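Local structure of diacylglycerol O-acyltransferase (6CHJ) at residues M1-L12 and L61-V71; R250-Y258 and L446-L455. The protein probably catalyses acyl transfer from acyl-CoA to diacylglycerol, giving triacylglycerol, and belongs to the wax ester synthase/diacylglycerol acyltransferase family. One frame throughout, in Å; residues are numbered along the deposited sequence.

Contact 1: M1-L12 and L61-V71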
loop_
_atom_site.group_PDB
_atom_site.type_symbol
_atom_site.label_atom_id
_atom_site.label_comp_id
_atom_site.label_asym_id
_atom_site.label_seq_id
_atom_site.Cartn_x
_atom_site.Cartn_y
_atom_site.Cartn_z
ATOM N N MET B 1 21.352 -10.539 16.574
ATOM C CA MET B 1 22.451 -9.960 15.802
ATOM C C MET B 1 22.536 -8.456 16.056
ATOM O O MET B 1 22.333 -8.011 17.184
ATOM C CB MET B 1 22.276 -10.237 14.305
ATOM C CG MET B 1 22.232 -11.709 13.926
ATOM S SD MET B 1 23.694 -12.240 13.012
ATOM C CE MET B 1 23.560 -14.033 13.130
ATOM N N THR B 2 22.817 -7.685 15.002
ATOM C CA THR B 2 22.972 -6.237 15.091
ATOM C C THR B 2 21.761 -5.596 15.778
ATOM O O THR B 2 20.633 -5.720 15.274
ATOM C CB THR B 2 23.151 -5.641 13.695
ATOM O OG1 THR B 2 24.053 -6.458 12.939
ATOM C CG2 THR B 2 23.699 -4.224 13.777
ATOM N N PRO B 3 21.947 -4.907 16.922
ATOM C CA PRO B 3 20.809 -4.258 17.589
ATOM C C PRO B 3 20.316 -3.028 16.840
ATOM O O PRO B 3 20.906 -2.639 15.829
ATOM C CB PRO B 3 21.380 -3.889 18.965
ATOM C CG PRO B 3 22.830 -3.697 18.716
ATOM C CD PRO B 3 23.200 -4.723 17.676
ATOM N N LEU B 4 19.245 -2.403 17.337
ATOM C CA LEU B 4 18.611 -1.242 16.708
ATOM C C LEU B 4 18.946 -0.000 17.525
ATOM O O LEU B 4 18.377 0.208 18.601
ATOM C CB LEU B 4 17.095 -1.434 16.626
ATOM C CG LEU B 4 16.501 -1.775 15.264
ATOM C CD1 LEU B 4 15.005 -1.518 15.241
ATOM C CD2 LEU B 4 17.203 -0.946 14.230
ATOM N N ASN B 5 19.841 0.839 17.010
ATOM C CA ASN B 5 20.204 2.030 17.764
ATOM C C ASN B 5 18.945 2.868 18.020
ATOM O O ASN B 5 17.957 2.755 17.284
ATOM C CB ASN B 5 21.311 2.828 17.049
ATOM C CG ASN B 5 20.863 3.484 15.748
ATOM O OD1 ASN B 5 19.754 4.004 15.636
ATOM N ND2 ASN B 5 21.766 3.505 14.762
ATOM N N PRO B 6 18.926 3.671 19.089
ATOM C CA PRO B 6 17.646 4.235 19.557
ATOM C C PRO B 6 16.936 5.142 18.557
ATOM O O PRO B 6 15.712 5.290 18.657
ATOM C CB PRO B 6 18.048 5.008 20.823
ATOM C CG PRO B 6 19.298 4.325 21.298
ATOM C CD PRO B 6 20.025 3.966 20.028
ATOM N N THR B 7 17.635 5.759 17.603
ATOM C CA THR B 7 16.908 6.568 16.630
ATOM C C THR B 7 16.107 5.688 15.673
ATOM O O THR B 7 14.962 6.016 15.332
ATOM C CB THR B 7 17.859 7.483 15.854
ATOM O OG1 THR B 7 18.356 6.791 14.702
ATOM C CG2 THR B 7 19.027 7.917 16.725
ATOM N N ASP B 8 16.687 4.562 15.234
ATOM C CA ASP B 8 15.942 3.606 14.419
ATOM C C ASP B 8 14.690 3.115 15.137
ATOM O O ASP B 8 13.625 2.981 14.525
ATOM C CB ASP B 8 16.822 2.416 14.055
ATOM C CG ASP B 8 18.058 2.816 13.285
ATOM O OD1 ASP B 8 18.212 4.028 13.000
ATOM O OD2 ASP B 8 18.874 1.918 12.971
ATOM N N GLN B 9 14.804 2.818 16.430
ATOM C CA GLN B 9 13.638 2.380 17.189
ATOM C C GLN B 9 12.536 3.436 17.175
ATOM O O GLN B 9 11.347 3.104 17.208
ATOM C CB GLN B 9 14.068 2.057 18.616
ATOM C CG GLN B 9 13.073 1.294 19.457
ATOM C CD GLN B 9 13.770 0.433 20.495
ATOM O OE1 GLN B 9 14.976 0.177 20.391
ATOM N NE2 GLN B 9 13.023 -0.010 21.505
ATOM N N LEU B 10 12.912 4.708 17.093
ATOM C CA LEU B 10 11.934 5.786 17.172
ATOM C C LEU B 10 11.042 5.830 15.934
ATOM O O LEU B 10 9.826 6.016 16.052
ATOM C CB LEU B 10 12.660 7.123 17.380
ATOM C CG LEU B 10 11.916 8.425 17.679
ATOM C CD1 LEU B 10 11.324 8.948 16.379
ATOM C CD2 LEU B 10 10.855 8.287 18.774
ATOM N N PHE B 11 11.629 5.662 14.743
ATOM C CA PHE B 11 10.844 5.682 13.507
ATOM C C PHE B 11 9.890 4.498 13.433
ATOM O O PHE B 11 8.808 4.603 12.837
ATOM C CB PHE B 11 11.774 5.698 12.287
ATOM C CG PHE B 11 12.502 7.014 12.100
ATOM C CD1 PHE B 11 11.879 8.080 11.476
ATOM C CD2 PHE B 11 13.800 7.188 12.564
ATOM C CE1 PHE B 11 12.525 9.293 11.310
ATOM C CE2 PHE B 11 14.456 8.409 12.400
ATOM C CZ PHE B 11 13.811 9.461 11.774
ATOM N N LEU B 12 10.272 3.362 14.020
ATOM C CA LEU B 12 9.327 2.265 14.137
ATOM C C LEU B 12 8.187 2.659 15.053
ATOM O O LEU B 12 7.015 2.384 14.767
ATOM C CB LEU B 12 10.036 1.018 14.669
ATOM C CG LEU B 12 10.912 0.247 13.688
ATOM C CD1 LEU B 12 11.610 -0.881 14.404
ATOM C CD2 LEU B 12 10.049 -0.283 12.567
ATOM N N LEU B 61 13.691 -7.044 10.367
ATOM C CA LEU B 61 13.425 -6.771 11.768
ATOM C C LEU B 61 13.059 -8.052 12.501
ATOM O O LEU B 61 12.274 -8.870 12.010
ATOM C CB LEU B 61 12.310 -5.734 11.921
ATOM C CG LEU B 61 12.060 -5.233 13.352
ATOM C CD1 LEU B 61 13.316 -4.601 13.961
ATOM C CD2 LEU B 61 10.865 -4.276 13.433
ATOM N N SER B 62 13.652 -8.227 13.679
ATOM C CA SER B 62 13.324 -9.334 14.562
ATOM C C SER B 62 13.524 -8.853 15.988
ATOM O O SER B 62 14.233 -7.875 16.236
ATOM C CB SER B 62 14.188 -10.560 14.272
ATOM O OG SER B 62 13.487 -11.747 14.579
ATOM N N TYR B 63 12.884 -9.534 16.930
ATOM C CA TYR B 63 12.993 -9.160 18.331
ATOM C C TYR B 63 13.656 -10.283 19.122
ATOM O O TYR B 63 13.365 -11.467 18.911
ATOM C CB TYR B 63 11.618 -8.823 18.925
ATOM C CG TYR B 63 10.959 -7.596 18.319
ATOM C CD1 TYR B 63 11.018 -6.353 18.954
ATOM C CD2 TYR B 63 10.286 -7.681 17.106
ATOM C CE1 TYR B 63 10.409 -5.233 18.394
ATOM C CE2 TYR B 63 9.684 -6.577 16.543
ATOM C CZ TYR B 63 9.746 -5.360 17.184
ATOM O OH TYR B 63 9.128 -4.288 16.593
ATOM N N ARG B 64 14.570 -9.897 20.011
ATOM C CA ARG B 64 15.204 -10.816 20.953
ATOM C C ARG B 64 14.521 -10.614 22.302
ATOM O O ARG B 64 14.876 -9.709 23.064
ATOM C CB ARG B 64 16.709 -10.581 21.021
ATOM C CG ARG B 64 17.476 -11.331 19.940
ATOM C CD ARG B 64 18.767 -11.914 20.491
ATOM N NE ARG B 64 18.608 -12.332 21.882
ATOM C CZ ARG B 64 19.582 -12.842 22.635
ATOM N NH1 ARG B 64 20.803 -12.995 22.129
ATOM N NH2 ARG B 64 19.337 -13.193 23.896
ATOM N N LEU B 65 13.524 -11.466 22.575
ATOM C CA LEU B 65 12.620 -11.352 23.718
ATOM C C LEU B 65 11.825 -10.049 23.661
ATOM O O LEU B 65 10.649 -10.050 23.273
ATOM C CB LEU B 65 13.387 -11.465 25.043
ATOM C CG LEU B 65 12.601 -11.981 26.257
ATOM C CD1 LEU B 65 12.557 -13.508 26.282
ATOM C CD2 LEU B 65 13.174 -11.421 27.562
ATOM N N GLY B 66 12.446 -8.934 24.041
ATOM C CA GLY B 66 11.740 -7.668 24.008
ATOM C C GLY B 66 12.340 -6.609 23.103
ATOM O O GLY B 66 11.661 -5.637 22.753
ATOM N N GLN B 67 13.600 -6.787 22.700
ATOM C CA GLN B 67 14.339 -5.704 22.065
ATOM C C GLN B 67 14.523 -5.932 20.567
ATOM O O GLN B 67 14.884 -7.039 20.142
ATOM C CB GLN B 67 15.703 -5.533 22.748
ATOM C CG GLN B 67 16.106 -4.072 22.994
ATOM C CD GLN B 67 15.065 -3.242 23.772
ATOM O OE1 GLN B 67 15.120 -2.006 23.820
ATOM N NE2 GLN B 67 14.113 -3.936 24.391
ATOM N N PRO B 68 14.299 -4.904 19.747
ATOM C CA PRO B 68 14.345 -5.083 18.291
ATOM C C PRO B 68 15.768 -5.155 17.761
ATOM O O PRO B 68 16.643 -4.375 18.147
ATOM C CB PRO B 68 13.628 -3.832 17.766
ATOM C CG PRO B 68 13.905 -2.790 18.811
ATOM C CD PRO B 68 13.908 -3.534 20.130
ATOM N N VAL B 69 15.992 -6.103 16.849
ATOM C CA VAL B 69 17.297 -6.320 16.238
ATOM C C VAL B 69 17.113 -6.593 14.755
ATOM O O VAL B 69 16.059 -7.061 14.315
ATOM C CB VAL B 69 18.067 -7.486 16.895
ATOM C CG1 VAL B 69 18.267 -7.228 18.373
ATOM C CG2 VAL B 69 17.335 -8.804 16.671
ATOM N N TRP B 70 18.150 -6.286 13.985
ATOM C CA TRP B 70 18.220 -6.715 12.602
ATOM C C TRP B 70 18.748 -8.142 12.533
ATOM O O TRP B 70 19.483 -8.593 13.415
ATOM C CB TRP B 70 19.136 -5.800 11.793
ATOM C CG TRP B 70 18.717 -4.366 11.698
ATOM C CD1 TRP B 70 19.487 -3.274 11.980
ATOM C CD2 TRP B 70 17.448 -3.857 11.260
ATOM N NE1 TRP B 70 18.780 -2.120 11.748
ATOM C CE2 TRP B 70 17.526 -2.449 11.305
ATOM C CE3 TRP B 70 16.254 -4.451 10.840
ATOM C CZ2 TRP B 70 16.455 -1.630 10.952
ATOM C CZ3 TRP B 70 15.194 -3.638 10.493
ATOM C CH2 TRP B 70 15.300 -2.239 10.555
ATOM N N VAL B 71 18.376 -8.850 11.468
ATOM C CA VAL B 71 18.842 -10.212 11.224
ATOM C C VAL B 71 18.983 -10.425 9.725
ATOM O O VAL B 71 18.247 -9.849 8.917
ATOM C CB VAL B 71 17.907 -11.297 11.819
ATOM C CG1 VAL B 71 18.051 -11.374 13.329
ATOM C CG2 VAL B 71 16.472 -11.033 11.436
#
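The indole of Trp70 carries Leu4 over one face. Leu4 CG sits 4.1 Å above the ring plane, displaced toward the rim. Its methyl CD2 comes closer still and lies 3.3 Å from Trp70 CE2. At the indole edge, near the ring plane, is the carboxylate of Asp8, with its OD2 4.2 Å from Trp70 NE1. The backbone N of Leu61 also lies in plane at the edge. With CG anti to the carbonyl carbon (chi1 -62°), the Trp70 ring is brought to Leu4. The side chains of Gln9 and Gln67 cross at about a right angle, with their amide planes 59° apart. Gln9 NE2 is 3.7 Å from Gln67 OE1, which has a weak hydrogen bond to Gln196. Gln9 lays its amide against the ring of Pro68, where OE1 is 3.5 Å from Pro68 CG.

Strands 59-64 and 67-72 form a two-stranded antiparallel hairpin. The N-terminal chain joins it through a single beta bridge of Pro3 with Val69. Trp70 N gives a hydrogen bond of 2.9 Å to Thr2 O. Leu4 N makes only a weak bond to Pro68 O. Asn5 then caps helix 6-12: its OD1 accepts from Asp8 N.

The other Leu4 methyl, CD1, meets Leu61 CD1 at 3.7 Å. Leu12 and Leu61 come tip to tip, CD1 to CD2 at 3.6 Å. The helix also touches the HHxxxDG motif of the family: Phe11 stacks on His136, and Asp8 O bonds to Ser137 OG.

Contact 2: R250-Y258 and L446-L455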
loop_
_atom_site.group_PDB
_atom_site.type_symbol
_atom_site.label_atom_id
_atom_site.label_comp_id
_atom_site.label_asym_id
_atom_site.label_seq_id
_atom_site.Cartn_x
_atom_site.Cartn_y
_atom_site.Cartn_z
ATOM N N ARG B 250 19.342 30.020 -13.907
ATOM C CA ARG B 250 18.192 30.904 -13.760
ATOM C C ARG B 250 18.102 31.434 -12.334
ATOM O O ARG B 250 17.869 32.628 -12.115
ATOM C CB ARG B 250 16.910 30.167 -14.149
ATOM C CG ARG B 250 15.658 30.938 -13.868
ATOM C CD ARG B 250 14.402 30.265 -14.460
ATOM N NE ARG B 250 13.240 31.114 -14.193
ATOM C CZ ARG B 250 11.997 30.687 -14.014
ATOM N NH1 ARG B 250 11.717 29.390 -14.068
ATOM N NH2 ARG B 250 11.030 31.574 -13.781
ATOM N N ILE B 251 18.345 30.570 -11.349
ATOM C CA ILE B 251 18.247 30.968 -9.948
ATOM C C ILE B 251 19.475 31.765 -9.523
ATOM O O ILE B 251 19.381 32.689 -8.708
ATOM C CB ILE B 251 18.039 29.711 -9.072
ATOM C CG1 ILE B 251 16.596 29.219 -9.161
ATOM C CG2 ILE B 251 18.432 29.940 -7.625
ATOM C CD1 ILE B 251 16.380 27.894 -8.409
ATOM N N ARG B 252 20.648 31.420 -10.052
ATOM C CA ARG B 252 21.838 32.213 -9.758
ATOM C C ARG B 252 21.695 33.645 -10.275
ATOM O O ARG B 252 22.105 34.596 -9.602
ATOM C CB ARG B 252 23.078 31.543 -10.347
ATOM C CG ARG B 252 23.938 30.862 -9.303
ATOM C CD ARG B 252 25.188 30.289 -9.937
ATOM N NE ARG B 252 25.151 28.832 -10.080
ATOM C CZ ARG B 252 24.923 28.202 -11.229
ATOM N NH1 ARG B 252 24.691 28.896 -12.336
ATOM N NH2 ARG B 252 24.923 26.878 -11.274
ATOM N N ALA B 253 21.097 33.820 -11.460
ATOM C CA ALA B 253 20.830 35.166 -11.958
ATOM C C ALA B 253 20.054 35.987 -10.937
ATOM O O ALA B 253 20.331 37.177 -10.741
ATOM C CB ALA B 253 20.066 35.097 -13.279
ATOM N N VAL B 254 19.096 35.364 -10.249
ATOM C CA VAL B 254 18.342 36.099 -9.247
ATOM C C VAL B 254 19.218 36.368 -8.026
ATOM O O VAL B 254 19.077 37.408 -7.366
ATOM C CB VAL B 254 17.048 35.331 -8.913
ATOM C CG1 VAL B 254 16.279 35.973 -7.727
ATOM C CG2 VAL B 254 16.176 35.250 -10.164
ATOM N N CYS B 255 20.168 35.471 -7.741
ATOM C CA CYS B 255 21.091 35.680 -6.628
ATOM C C CYS B 255 21.926 36.933 -6.826
ATOM O O CYS B 255 22.075 37.748 -5.907
ATOM C CB CYS B 255 22.019 34.484 -6.481
ATOM S SG CYS B 255 21.231 33.133 -5.728
ATOM N N GLU B 256 22.524 37.069 -8.011
ATOM C CA GLU B 256 23.418 38.188 -8.268
ATOM C C GLU B 256 22.656 39.501 -8.211
ATOM O O GLU B 256 23.097 40.456 -7.566
ATOM C CB GLU B 256 24.110 37.997 -9.625
ATOM C CG GLU B 256 25.301 37.044 -9.562
ATOM C CD GLU B 256 25.242 35.928 -10.588
ATOM O OE1 GLU B 256 25.500 34.764 -10.206
ATOM O OE2 GLU B 256 24.951 36.204 -11.779
ATOM N N ALA B 257 21.479 39.542 -8.844
ATOM C CA ALA B 257 20.674 40.758 -8.872
ATOM C C ALA B 257 20.381 41.265 -7.471
ATOM O O ALA B 257 20.459 42.468 -7.206
ATOM C CB ALA B 257 19.369 40.501 -9.627
ATOM N N TYR B 258 20.054 40.364 -6.556
ATOM C CA TYR B 258 19.688 40.741 -5.198
ATOM C C TYR B 258 20.829 40.562 -4.208
ATOM O O TYR B 258 20.640 40.827 -3.019
ATOM C CB TYR B 258 18.480 39.918 -4.720
ATOM C CG TYR B 258 17.185 40.186 -5.463
ATOM C CD1 TYR B 258 16.267 41.107 -4.991
ATOM C CD2 TYR B 258 16.885 39.502 -6.629
ATOM C CE1 TYR B 258 15.098 41.344 -5.661
ATOM C CE2 TYR B 258 15.728 39.732 -7.304
ATOM C CZ TYR B 258 14.832 40.643 -6.824
ATOM O OH TYR B 258 13.662 40.855 -7.518
ATOM N N LEU B 446 9.472 32.509 -8.285
ATOM C CA LEU B 446 10.754 32.831 -8.900
ATOM C C LEU B 446 10.591 33.870 -10.020
ATOM O O LEU B 446 11.428 34.768 -10.175
ATOM C CB LEU B 446 11.397 31.548 -9.414
ATOM C CG LEU B 446 12.767 31.632 -10.083
ATOM C CD1 LEU B 446 13.798 32.098 -9.078
ATOM C CD2 LEU B 446 13.151 30.278 -10.650
ATOM N N ALA B 447 9.513 33.772 -10.803
ATOM C CA ALA B 447 9.306 34.728 -11.881
ATOM C C ALA B 447 9.003 36.126 -11.341
ATOM O O ALA B 447 9.365 37.121 -11.975
ATOM C CB ALA B 447 8.188 34.230 -12.802
ATOM N N GLU B 448 8.341 36.222 -10.185
ATOM C CA GLU B 448 8.051 37.527 -9.593
ATOM C C GLU B 448 9.340 38.241 -9.211
ATOM O O GLU B 448 9.493 39.445 -9.453
ATOM C CB GLU B 448 7.159 37.367 -8.363
ATOM C CG GLU B 448 5.669 37.336 -8.643
ATOM C CD GLU B 448 4.856 37.660 -7.408
ATOM O OE1 GLU B 448 5.471 38.102 -6.415
ATOM O OE2 GLU B 448 3.614 37.494 -7.426
ATOM N N LEU B 449 10.271 37.514 -8.586
ATOM C CA LEU B 449 11.606 38.057 -8.353
ATOM C C LEU B 449 12.279 38.433 -9.669
ATOM O O LEU B 449 12.973 39.452 -9.751
ATOM C CB LEU B 449 12.466 37.049 -7.586
ATOM C CG LEU B 449 12.122 36.783 -6.123
ATOM C CD1 LEU B 449 13.018 35.660 -5.536
ATOM C CD2 LEU B 449 12.265 38.066 -5.341
ATOM N N GLU B 450 12.090 37.627 -10.715
ATOM C CA GLU B 450 12.758 37.943 -11.974
ATOM C C GLU B 450 12.195 39.215 -12.608
ATOM O O GLU B 450 12.956 40.059 -13.087
ATOM C CB GLU B 450 12.648 36.778 -12.933
ATOM C CG GLU B 450 13.676 35.689 -12.748
ATOM C CD GLU B 450 13.259 34.493 -13.560
ATOM O OE1 GLU B 450 12.025 34.308 -13.677
ATOM O OE2 GLU B 450 14.128 33.780 -14.108
ATOM N N LEU B 451 10.863 39.362 -12.634
ATOM C CA LEU B 451 10.260 40.597 -13.130
ATOM C C LEU B 451 10.742 41.795 -12.327
ATOM O O LEU B 451 11.262 42.763 -12.890
ATOM C CB LEU B 451 8.735 40.518 -13.066
ATOM C CG LEU B 451 7.959 39.510 -13.909
ATOM C CD1 LEU B 451 6.617 39.198 -13.251
ATOM C CD2 LEU B 451 7.764 40.028 -15.325
ATOM N N ASN B 452 10.600 41.726 -10.997
ATOM C CA ASN B 452 10.938 42.839 -10.112
ATOM C C ASN B 452 12.330 43.391 -10.370
ATOM O O ASN B 452 12.588 44.573 -10.104
ATOM C CB ASN B 452 10.837 42.396 -8.652
ATOM C CG ASN B 452 9.424 42.502 -8.107
ATOM O OD1 ASN B 452 8.472 42.699 -8.867
ATOM N ND2 ASN B 452 9.278 42.364 -6.782
ATOM N N ALA B 453 13.245 42.560 -10.861
ATOM C CA ALA B 453 14.607 42.996 -11.117
ATOM C C ALA B 453 14.948 43.045 -12.591
ATOM O O ALA B 453 16.079 43.399 -12.929
ATOM C CB ALA B 453 15.602 42.093 -10.383
ATOM N N GLY B 454 14.018 42.675 -13.469
ATOM C CA GLY B 454 14.184 42.828 -14.904
ATOM C C GLY B 454 15.247 41.958 -15.546
ATOM O O GLY B 454 16.058 42.452 -16.337
ATOM N N LEU B 455 15.257 40.664 -15.235
ATOM C CA LEU B 455 16.263 39.772 -15.803
ATOM C C LEU B 455 15.763 39.073 -17.066
ATOM O O LEU B 455 14.561 38.870 -17.236
ATOM C CB LEU B 455 16.704 38.719 -14.786
ATOM C CG LEU B 455 17.369 39.140 -13.481
ATOM C CD1 LEU B 455 18.362 40.232 -13.755
ATOM C CD2 LEU B 455 16.348 39.555 -12.456
#
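Arg250, Leu446 and Tyr258 have the most surface buried where helix 248-258 crosses helix 437-453, the short axes passing 10.2 Å apart at 46°. The crossing joins the catalytic family region to the C-terminal one. Arg250 grips Glu450 side-on with two nitrogens. Its NE is 2.8 Å from Glu450 OE2, and its NH2 is 2.9 Å from Glu450 OE1. The nearly straight bonds keep the oxygens in the guanidinium plane. The carboxylate is turned 32° from it, and the nitrogens approach on the syn side, tilted from the carboxylate plane. Arg250 CG is anti to the backbone N (chi1 173°), and the chain runs extended from there to NE, which carries the charge across. Its NH1 also forms a salt bridge with Glu443, two turns before Glu450.

Leu446 covers one guanidinium face. Its methyl CD2 stands 3.5 Å above the plane, over the centre. The other methyl, CD1, packs against Ile251 CG1 and Val254 CG2. Val254 fills the middle of the crossing, with CG1 3.9 Å from Leu449 CD1 and CG2 against Glu450 CG. Helix 262-280 touches Ile251 and Leu446; helix 322-338 touches Tyr258 and Leu449.

At the far end, Tyr258 OH gives a 2.7 Å hydrogen bond to Leu449 O, in the carbonyl plane and on a lone pair. Ala453 CB lies 3.9 Å from Tyr258 CE2. Beyond it, Gly454 turns the chain in a Schellman motif, and Leu455 CD2 comes back against Ala257 CB. A leucine in place of Arg250 would probably leave Glu450 and Glu443 without their shared positive mate and take the flat guanidinium from Leu446 CD2.

A two-bond salt bridge marks one end and a tyrosine hydroxyl bond the other, with apolar side chains around and between them. Arg250 probably favours the ionised form of both glutamates and lessens their repulsion.

Contacts 1 and 2 lie on opposite sides of the chain's centre. Their centres are 49 Å apart and their nearest atoms about 27 Å, so they do not touch. Contact 1 closes before contact 2 opens along the chain. It joins parts of the catalytic family region alone, next to the HHxxxDG motif that marks the active site in this family. Contact 2 pairs that region with the C-terminal one: its helices follow strands 239-247 and 420-428, which are neighbours in one mixed sheet. Between them the contacts hold both termini of the chain, Met1 in contact 1 and Leu455 in contact 2.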